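Local coordinates for protein putative secreted endoglycosylceramidase (Rhodococcus hoagii, PDB 6JYZ) that probably hydrolyses the glycosidic bond that joins a galactose-type sugar head group to ceramide, as a secreted glycosidase of the glycosyl hydrolase 5 family, at residues L276-R279 against H280-A283; H292-S295 against Q296-N299; P305-E308 against D309-I313; D348-T352 against H353-G357. All coordinates share one frame; numbering follows the deposited sequence.

How the interactions relate
The four contacts follow one another along the C-terminal half of the catalytic barrel. Interactions 2 and 3 touch, their centres 9 Å apart: Ile-307 N, at the start of helix 307-321, probably hydrogen-bonds to Gln-296 OE1 at 2.9 Å. Interactions 3 and 4, with centres 12 Å apart, share the ring of Phe-311, whose CE1 lies 3.6 Å from Ala-349 CB. Interaction 1 stands apart, its nearest atoms about 7 Å from interaction 3. Interaction 2 adjoins the probable active site: Tyr-294 bonds Glu-329 and His-292 bonds Glu-222, glutamates placed like the catalytic pair of family 5 enzymes. An isopropyl alcohol, probably from the crystallisation liquor, lies about 4 Å from the Ile-313 side chain of interaction 3.

Interaction 1 (L276-R279 against H280-A283); sequences LPPR and HYLA
Pro-278 and Tyr-281 lie side by side and point the same way, with Pro-278 CB 3.8 Å from Tyr-281 CD2. The apolar part of the contact is built on this pair. Pro-278 CD sits at the edge of the phenol ring, in its plane, so the proline borders the ring and does not cover it. His-280 takes one face instead: its CG stands between the backbone N and the carbonyl carbon (chi1 76°), and this folds the imidazole back until NE2 is 3.3 Å above the plane of the Tyr-281 ring, offset toward the rim. His-280 ND1 also comes within 3.7 Å of Pro-278 CB. Further along the chain, the methyl CD2 of Leu-282 meets Pro-277 CB at 4.0 Å.

Two backbone hydrogen bonds, each joining a carbonyl to the N-H three residues on, wind the chain into a short 3-10 segment in the loop between helix 268-271 and strand 287-289 of the barrel. Tyr-281 N donates to Pro-278 O over 3.1 Å and Leu-282 N to Arg-279 O over 2.9 Å. Both donors stand well above the carbonyl planes, and the bonds are bent, with N-H...O angles of 145° and 150°.

Polar side-chain ends look outward to neighbouring helices. Tyr-281 OH is hydrogen-bonded to Asp-235 of helix 230-251, on which Leu-282 also packs, at Ile-245. Arg-279 turns away to helix 307-321, where NH1 bonds to Trp-320 O and the guanidinium makes a cation-pi contact with the Trp-320 ring.

Interaction 2 (H292-S295 against Q296-N299); sequences HLYS and QSIN
Ile-298 lies alongside Tyr-294, the two side chains pointing the same way, and sets its terminal methyl over the face of the phenol ring. CD1 hovers over the ring centre, 3.8 Å from the centroid and only 11° off the normal, a clear CH-pi contact. Behind it CG1 touches Tyr-294 CB at 3.6 Å. The first torsion of Ile-298 places CG1 between the backbone N and the carbonyl carbon (chi1 60°), which swings this branch over the ring. Ser-297 comes in differently, its CB at the ring edge near the ring plane, 4.4 Å from Tyr-294 CD1.

The backbone here is a tight turn. Tyr-294 O accepts from Ser-297 N at 2.9 Å, with the donor above the carbonyl plane, and from Ile-298 N at 3.1 Å, in that plane. The first bond closes a type II turn in which Gln-296 takes the positive phi; the second widens it to an alpha-turn.

The turn lies in the loop after strand 287-289. Tyr-294 OH bonds to Glu-329 at the end of strand 326-330, on the rim of the barrel where family 5 enzymes carry their active site, while Ser-297 OG bonds to Gly-331 O. A leucine in place of Tyr-294 would probably leave Glu-329 without its hydroxyl partner and the Ile-298 methyl without a ring face to rest on.

The methyl on one face and the bond at the hydroxyl probably restrict the phenol, consistent with an apolar contact helping to position a polar group.

Interaction 3 (P305-E308 against D309-I313); sequences PSIE and DGFRI
Asp-309 meets Ser-306 first at its CB, which lies 3.4 Å from Ser-306 OG and on another side comes within 4.1 Å of Pro-305 CB. Beyond CB the carboxylate divides its work. OD1 takes Arg-312 NH1 in a salt bridge of 2.8 Å, approached from above the carboxylate plane, while the same NH1 passes 3.7 Å from Glu-308 CB. OD2 turns to a water that donates to it at 2.6 Å and accepts from Ser-306 N.

Ser-306 is the N-cap of helix 307-321, an outer helix of the barrel. Its hydroxyl oxygen stands between the backbone N and the carbonyl carbon (chi1 64°), from where it accepts Asp-309 N at 3.0 Å in a nearly straight bond (165°). A capping box would have Asp-309 accept directly from Ser-306 N; here the water bridges that half. Gly-310 N starts the helical bonding at Ser-306 O, 2.8 Å away.

On the flanks, the side chains of Pro-305 and Ile-313 cross at about a right angle, CG of the first 3.9 Å from CD1 of the second. Ile-307 runs beside Phe-311, whose ring meets Phe-346 edge-to-face, and Glu-308 OE1 is salt-bridged to Arg-345 of helix 336-353.

Interaction 4 (D348-T352 against H353-G357); sequences DAMNT and HRIGG
The methyl CG2 of Thr-352 sits over the imidazole of His-353, 4.1 Å from the ring centroid and 8° off its normal, a CH-pi contact between neighbours that point the same way. It lies there because CG2 is turned away from the backbone N of Thr-352 and toward its carbonyl carbon. The ring's CD2 also approaches Ala-349 O obliquely, at 3.2 Å. Met-350 provides the other apolar contact, CB packing on Ile-355 CG1 at 4.2 Å; its thioether end runs toward Gly-356, the position of the methyl being doubtful.

Backbone bonds hold these groups in place. His-353 N donates to Ala-349 O, a helical bond in the final turn. Arg-354 then adopts positive phi (56°), and the chain folds back in a Schellman motif, with Ile-355 N bonded to Met-350 O at 2.9 Å and Arg-354 N to Asn-351 O at 3.1 Å. The motif ends helix 336-353 and turns the chain into strand 356-359, within the beta-alpha-beta unit that begins at strand 326-330 of the barrel.

Further out, a water links Arg-354 NH1, 3.0 Å away in the guanidinium plane, to Asn-351 O, though its protons have other acceptors within reach. Arg-43 bonds both Asn-351 OD1 and Ile-355 O, tying the two sides of the turn together. Phe-311 of helix 307-321 packs on Ala-349, Met-350 and Ile-355, and Val-315 touches His-353. An alanine at His-353 removes the imidazole, which would probably leave the Thr-352 methyl without a ring face to pack on and open a gap beside Val-315.

Interaction 1 (L276-R279 against H280-A283)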
# COMPACT_ATOMS: atom_id res chain seq x y z
N LEU A 276 15.05 11.13 5.14
CA LEU A 276 15.08 9.73 4.71
C LEU A 276 15.69 8.85 5.80
O LEU A 276 16.78 9.15 6.31
CB LEU A 276 15.88 9.58 3.42
CG LEU A 276 15.27 10.26 2.21
CD1 LEU A 276 16.10 10.11 0.98
CD2 LEU A 276 13.84 9.75 1.91
N PRO A 277 15.08 7.71 6.16
CA PRO A 277 15.75 6.73 7.00
C PRO A 277 17.15 6.42 6.50
O PRO A 277 17.34 6.13 5.31
CB PRO A 277 14.83 5.48 6.92
CG PRO A 277 13.45 6.14 6.71
CD PRO A 277 13.75 7.26 5.74
N PRO A 278 18.20 6.53 7.32
CA PRO A 278 19.57 6.38 6.80
C PRO A 278 19.77 5.05 6.11
O PRO A 278 19.30 4.01 6.53
CB PRO A 278 20.40 6.53 8.06
CG PRO A 278 19.56 7.49 8.94
CD PRO A 278 18.14 7.08 8.70
N ARG A 279 20.51 5.13 5.00
CA ARG A 279 20.77 3.99 4.13
C ARG A 279 21.38 2.82 4.85
O ARG A 279 21.07 1.66 4.47
CB ARG A 279 21.93 4.33 3.13
CG ARG A 279 21.48 5.29 2.07
CD ARG A 279 22.50 5.33 0.92
NE ARG A 279 23.85 5.85 1.01
CZ ARG A 279 24.45 6.32 -0.09
NH1 ARG A 279 23.81 6.26 -1.25
NH2 ARG A 279 25.67 6.82 -0.04
N HIS A 280 22.25 3.02 5.83
CA HIS A 280 22.90 1.90 6.44
C HIS A 280 21.89 0.98 7.13
O HIS A 280 22.14 -0.23 7.28
CB HIS A 280 23.99 2.33 7.43
CG HIS A 280 23.49 2.84 8.77
ND1 HIS A 280 23.07 4.15 9.07
CD2 HIS A 280 23.39 2.13 9.88
CE1 HIS A 280 22.79 4.15 10.38
NE2 HIS A 280 22.91 2.96 10.85
N TYR A 281 20.73 1.47 7.56
CA TYR A 281 19.71 0.63 8.16
C TYR A 281 19.00 -0.27 7.15
O TYR A 281 18.34 -1.21 7.60
CB TYR A 281 18.68 1.53 8.83
CG TYR A 281 19.13 2.26 10.08
CD1 TYR A 281 19.65 1.58 11.17
CD2 TYR A 281 19.00 3.65 10.14
CE1 TYR A 281 19.99 2.24 12.35
CE2 TYR A 281 19.30 4.33 11.31
CZ TYR A 281 19.76 3.60 12.39
OH TYR A 281 20.09 4.20 13.60
N LEU A 282 19.05 0.08 5.86
CA LEU A 282 18.33 -0.57 4.77
C LEU A 282 19.32 -1.22 3.81
O LEU A 282 18.98 -1.37 2.65
CB LEU A 282 17.43 0.44 4.06
CG LEU A 282 16.11 0.90 4.71
CD1 LEU A 282 15.23 -0.24 5.18
CD2 LEU A 282 16.28 2.01 5.69
N ALA A 283 20.46 -1.68 4.27
CA ALA A 283 21.49 -2.24 3.39
C ALA A 283 21.19 -3.72 3.12
O ALA A 283 21.91 -4.62 3.52
CB ALA A 283 22.84 -2.09 4.08

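Interaction 2 (H292-S295 against Q296-N299)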
# COMPACT_ATOMS: atom_id res chain seq x y z
N HIS A 292 4.31 7.56 0.03
CA HIS A 292 2.93 7.71 -0.41
C HIS A 292 2.80 9.05 -1.11
O HIS A 292 3.07 10.11 -0.53
CB HIS A 292 1.92 7.59 0.75
CG HIS A 292 2.06 6.24 1.41
ND1 HIS A 292 1.42 5.94 2.60
CD2 HIS A 292 2.74 5.12 1.01
CE1 HIS A 292 1.70 4.65 2.90
NE2 HIS A 292 2.51 4.13 1.97
N LEU A 293 2.47 8.97 -2.40
CA LEU A 293 2.59 10.16 -3.30
C LEU A 293 1.30 10.93 -3.36
O LEU A 293 0.48 10.76 -4.28
CB LEU A 293 3.04 9.71 -4.69
CG LEU A 293 4.35 8.94 -4.73
CD1 LEU A 293 4.79 8.66 -6.19
CD2 LEU A 293 5.49 9.72 -4.08
N TYR A 294 1.08 11.77 -2.34
CA TYR A 294 -0.17 12.49 -2.15
C TYR A 294 -0.09 13.97 -2.59
O TYR A 294 -1.04 14.72 -2.33
CB TYR A 294 -0.64 12.38 -0.68
CG TYR A 294 -1.32 11.06 -0.38
CD1 TYR A 294 -2.46 10.62 -1.05
CD2 TYR A 294 -0.85 10.20 0.60
CE1 TYR A 294 -3.14 9.46 -0.71
CE2 TYR A 294 -1.50 9.03 0.97
CZ TYR A 294 -2.65 8.66 0.31
OH TYR A 294 -3.39 7.55 0.62
N SER A 295 0.98 14.36 -3.30
CA SER A 295 1.09 15.73 -3.81
C SER A 295 -0.11 16.06 -4.70
O SER A 295 -0.52 15.28 -5.56
CB SER A 295 2.36 15.96 -4.50
OG SER A 295 3.48 15.76 -3.62
N GLN A 296 -0.66 17.24 -4.45
CA GLN A 296 -1.84 17.80 -5.14
C GLN A 296 -3.08 16.98 -4.87
O GLN A 296 -4.11 17.15 -5.57
CB GLN A 296 -1.61 18.08 -6.63
CG GLN A 296 -0.46 19.01 -6.80
CD GLN A 296 -0.39 19.61 -8.18
OE1 GLN A 296 0.06 19.01 -9.15
NE2 GLN A 296 -0.79 20.87 -8.26
N SER A 297 -3.09 16.14 -3.83
CA SER A 297 -4.26 15.47 -3.35
C SER A 297 -4.59 15.95 -1.93
O SER A 297 -5.60 16.59 -1.69
CB SER A 297 -4.16 13.93 -3.40
OG SER A 297 -5.34 13.40 -2.90
N ILE A 298 -3.71 15.61 -0.96
CA ILE A 298 -3.96 15.88 0.45
C ILE A 298 -2.73 16.46 1.13
O ILE A 298 -2.68 16.47 2.38
CB ILE A 298 -4.52 14.64 1.19
CG1 ILE A 298 -3.54 13.46 1.11
CG2 ILE A 298 -5.92 14.28 0.67
CD1 ILE A 298 -3.92 12.33 2.07
N ASN A 299 -1.79 17.04 0.40
CA ASN A 299 -0.67 17.72 1.06
C ASN A 299 -1.13 19.03 1.67
O ASN A 299 -2.16 19.59 1.31
CB ASN A 299 0.48 17.94 0.07
CG ASN A 299 1.35 16.73 -0.11
OD1 ASN A 299 1.13 15.67 0.47
ND2 ASN A 299 2.34 16.91 -0.97

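Interaction 3 (P305-E308 against D309-I313)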
# COMPACT_ATOMS: atom_id res chain seq x y z
N PRO A 305 4.73 20.18 -3.63
CA PRO A 305 5.15 19.84 -4.98
C PRO A 305 3.96 19.54 -5.86
O PRO A 305 2.89 19.16 -5.42
CB PRO A 305 5.95 18.51 -4.85
CG PRO A 305 6.24 18.39 -3.34
CD PRO A 305 5.16 19.15 -2.65
N SER A 306 4.19 19.71 -7.19
CA SER A 306 3.18 19.23 -8.13
C SER A 306 3.19 17.69 -8.16
O SER A 306 4.12 17.07 -7.63
CB SER A 306 3.49 19.71 -9.54
OG SER A 306 4.72 19.15 -9.98
N ILE A 307 2.18 17.11 -8.81
CA ILE A 307 2.18 15.63 -8.90
C ILE A 307 3.52 15.22 -9.49
O ILE A 307 4.19 14.29 -9.02
CB ILE A 307 1.04 15.19 -9.83
CG1 ILE A 307 -0.30 15.50 -9.19
CG2 ILE A 307 1.17 13.69 -10.13
CD1 ILE A 307 -1.48 15.23 -10.12
N GLU A 308 3.95 15.85 -10.61
CA GLU A 308 5.11 15.38 -11.34
C GLU A 308 6.40 15.63 -10.56
O GLU A 308 7.32 14.81 -10.59
CB GLU A 308 5.18 16.05 -12.72
CG GLU A 308 4.04 15.61 -13.66
CD GLU A 308 2.71 16.34 -13.41
OE1 GLU A 308 2.61 17.30 -12.61
OE2 GLU A 308 1.65 15.82 -13.99
N ASP A 309 6.48 16.75 -9.84
CA ASP A 309 7.65 16.96 -8.99
C ASP A 309 7.66 15.98 -7.81
O ASP A 309 8.73 15.59 -7.39
CB ASP A 309 7.75 18.42 -8.52
CG ASP A 309 8.38 19.31 -9.64
OD1 ASP A 309 9.09 18.77 -10.56
OD2 ASP A 309 8.17 20.48 -9.57
N GLY A 310 6.50 15.63 -7.31
CA GLY A 310 6.45 14.61 -6.24
C GLY A 310 7.07 13.30 -6.70
O GLY A 310 7.79 12.65 -5.95
N PHE A 311 6.81 12.91 -7.97
CA PHE A 311 7.48 11.73 -8.50
C PHE A 311 8.99 11.94 -8.62
O PHE A 311 9.76 11.08 -8.27
CB PHE A 311 6.96 11.36 -9.90
CG PHE A 311 5.70 10.53 -9.89
CD1 PHE A 311 4.46 11.10 -9.64
CD2 PHE A 311 5.76 9.15 -10.11
CE1 PHE A 311 3.31 10.33 -9.63
CE2 PHE A 311 4.58 8.40 -10.12
CZ PHE A 311 3.37 8.98 -9.90
N ARG A 312 9.42 13.10 -9.12
CA ARG A 312 10.86 13.32 -9.27
C ARG A 312 11.59 13.25 -7.93
O ARG A 312 12.66 12.66 -7.85
CB ARG A 312 11.17 14.71 -9.93
CG ARG A 312 10.75 14.64 -11.42
CD ARG A 312 11.10 16.02 -12.06
NE ARG A 312 10.52 16.02 -13.41
CZ ARG A 312 9.38 16.61 -13.78
NH1 ARG A 312 8.68 17.37 -12.96
NH2 ARG A 312 9.02 16.50 -15.07
N ILE A 313 10.97 13.79 -6.87
CA ILE A 313 11.59 13.72 -5.54
C ILE A 313 11.68 12.28 -5.08
O ILE A 313 12.70 11.83 -4.59
CB ILE A 313 10.74 14.57 -4.58
CG1 ILE A 313 10.81 16.06 -4.96
CG2 ILE A 313 11.25 14.36 -3.16
CD1 ILE A 313 9.76 16.93 -4.25
O HOH W 1 6.42 21.46 -7.90

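Interaction 4 (D348-T352 against H353-G357)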
# COMPACT_ATOMS: atom_id res chain seq x y z
N ASP A 348 -0.01 8.66 -15.77
CA ASP A 348 0.99 9.00 -16.76
C ASP A 348 2.38 9.02 -16.18
O ASP A 348 3.32 8.55 -16.79
CB ASP A 348 0.74 10.39 -17.38
CG ASP A 348 -0.50 10.54 -18.27
OD1 ASP A 348 -1.21 9.55 -18.55
OD2 ASP A 348 -0.81 11.75 -18.59
N ALA A 349 2.51 9.58 -14.95
CA ALA A 349 3.83 9.65 -14.33
C ALA A 349 4.32 8.26 -13.87
O ALA A 349 5.50 7.97 -13.94
CB ALA A 349 3.73 10.62 -13.15
N MET A 350 3.37 7.38 -13.42
CA MET A 350 3.79 6.00 -13.15
C MET A 350 4.42 5.34 -14.38
O MET A 350 5.32 4.54 -14.26
CB MET A 350 2.64 5.13 -12.63
CG MET A 350 2.05 5.67 -11.30
SD MET A 350 0.53 4.61 -10.85
CE MET A 350 1.57 3.80 -10.13
N ASN A 351 3.82 5.66 -15.55
CA ASN A 351 4.38 5.09 -16.77
C ASN A 351 5.70 5.73 -17.16
O ASN A 351 6.66 4.99 -17.43
CB ASN A 351 3.36 5.29 -17.90
CG ASN A 351 2.14 4.44 -17.78
OD1 ASN A 351 2.19 3.39 -17.12
ND2 ASN A 351 1.07 4.82 -18.49
N THR A 352 5.82 7.07 -17.04
CA THR A 352 7.09 7.70 -17.38
C THR A 352 8.24 7.15 -16.55
O THR A 352 9.36 6.99 -17.01
CB THR A 352 6.96 9.21 -17.09
OG1 THR A 352 5.96 9.73 -17.97
CG2 THR A 352 8.26 10.01 -17.05
N HIS A 353 7.98 6.89 -15.23
CA HIS A 353 9.00 6.42 -14.33
C HIS A 353 9.05 4.89 -14.19
O HIS A 353 9.90 4.36 -13.52
CB HIS A 353 8.82 7.09 -12.96
CG HIS A 353 9.01 8.57 -13.04
ND1 HIS A 353 10.26 9.15 -13.26
CD2 HIS A 353 8.10 9.56 -12.92
CE1 HIS A 353 10.07 10.48 -13.26
NE2 HIS A 353 8.80 10.76 -13.08
N ARG A 354 8.11 4.21 -14.85
CA ARG A 354 8.05 2.74 -14.84
C ARG A 354 7.97 2.18 -13.41
O ARG A 354 8.74 1.30 -13.05
CB ARG A 354 9.19 2.10 -15.63
CG ARG A 354 9.26 2.64 -17.06
CD ARG A 354 10.37 1.93 -17.89
NE ARG A 354 11.61 2.25 -17.32
CZ ARG A 354 12.04 3.54 -17.43
NH1 ARG A 354 11.35 4.44 -18.09
NH2 ARG A 354 13.08 3.94 -16.76
N ILE A 355 6.99 2.71 -12.67
CA ILE A 355 6.77 2.18 -11.32
C ILE A 355 5.36 1.63 -11.20
O ILE A 355 4.44 1.89 -11.97
CB ILE A 355 7.04 3.23 -10.21
CG1 ILE A 355 5.98 4.33 -10.22
CG2 ILE A 355 8.47 3.74 -10.32
CD1 ILE A 355 5.93 5.11 -8.88
N GLY A 356 5.23 0.83 -10.14
CA GLY A 356 3.93 0.40 -9.66
C GLY A 356 3.52 1.18 -8.40
O GLY A 356 4.23 2.03 -7.85
N GLY A 357 2.35 0.79 -7.93
CA GLY A 357 1.84 1.31 -6.69
C GLY A 357 0.43 0.85 -6.42
O GLY A 357 -0.16 0.08 -7.20
O HOH W 2 8.68 4.85 -19.50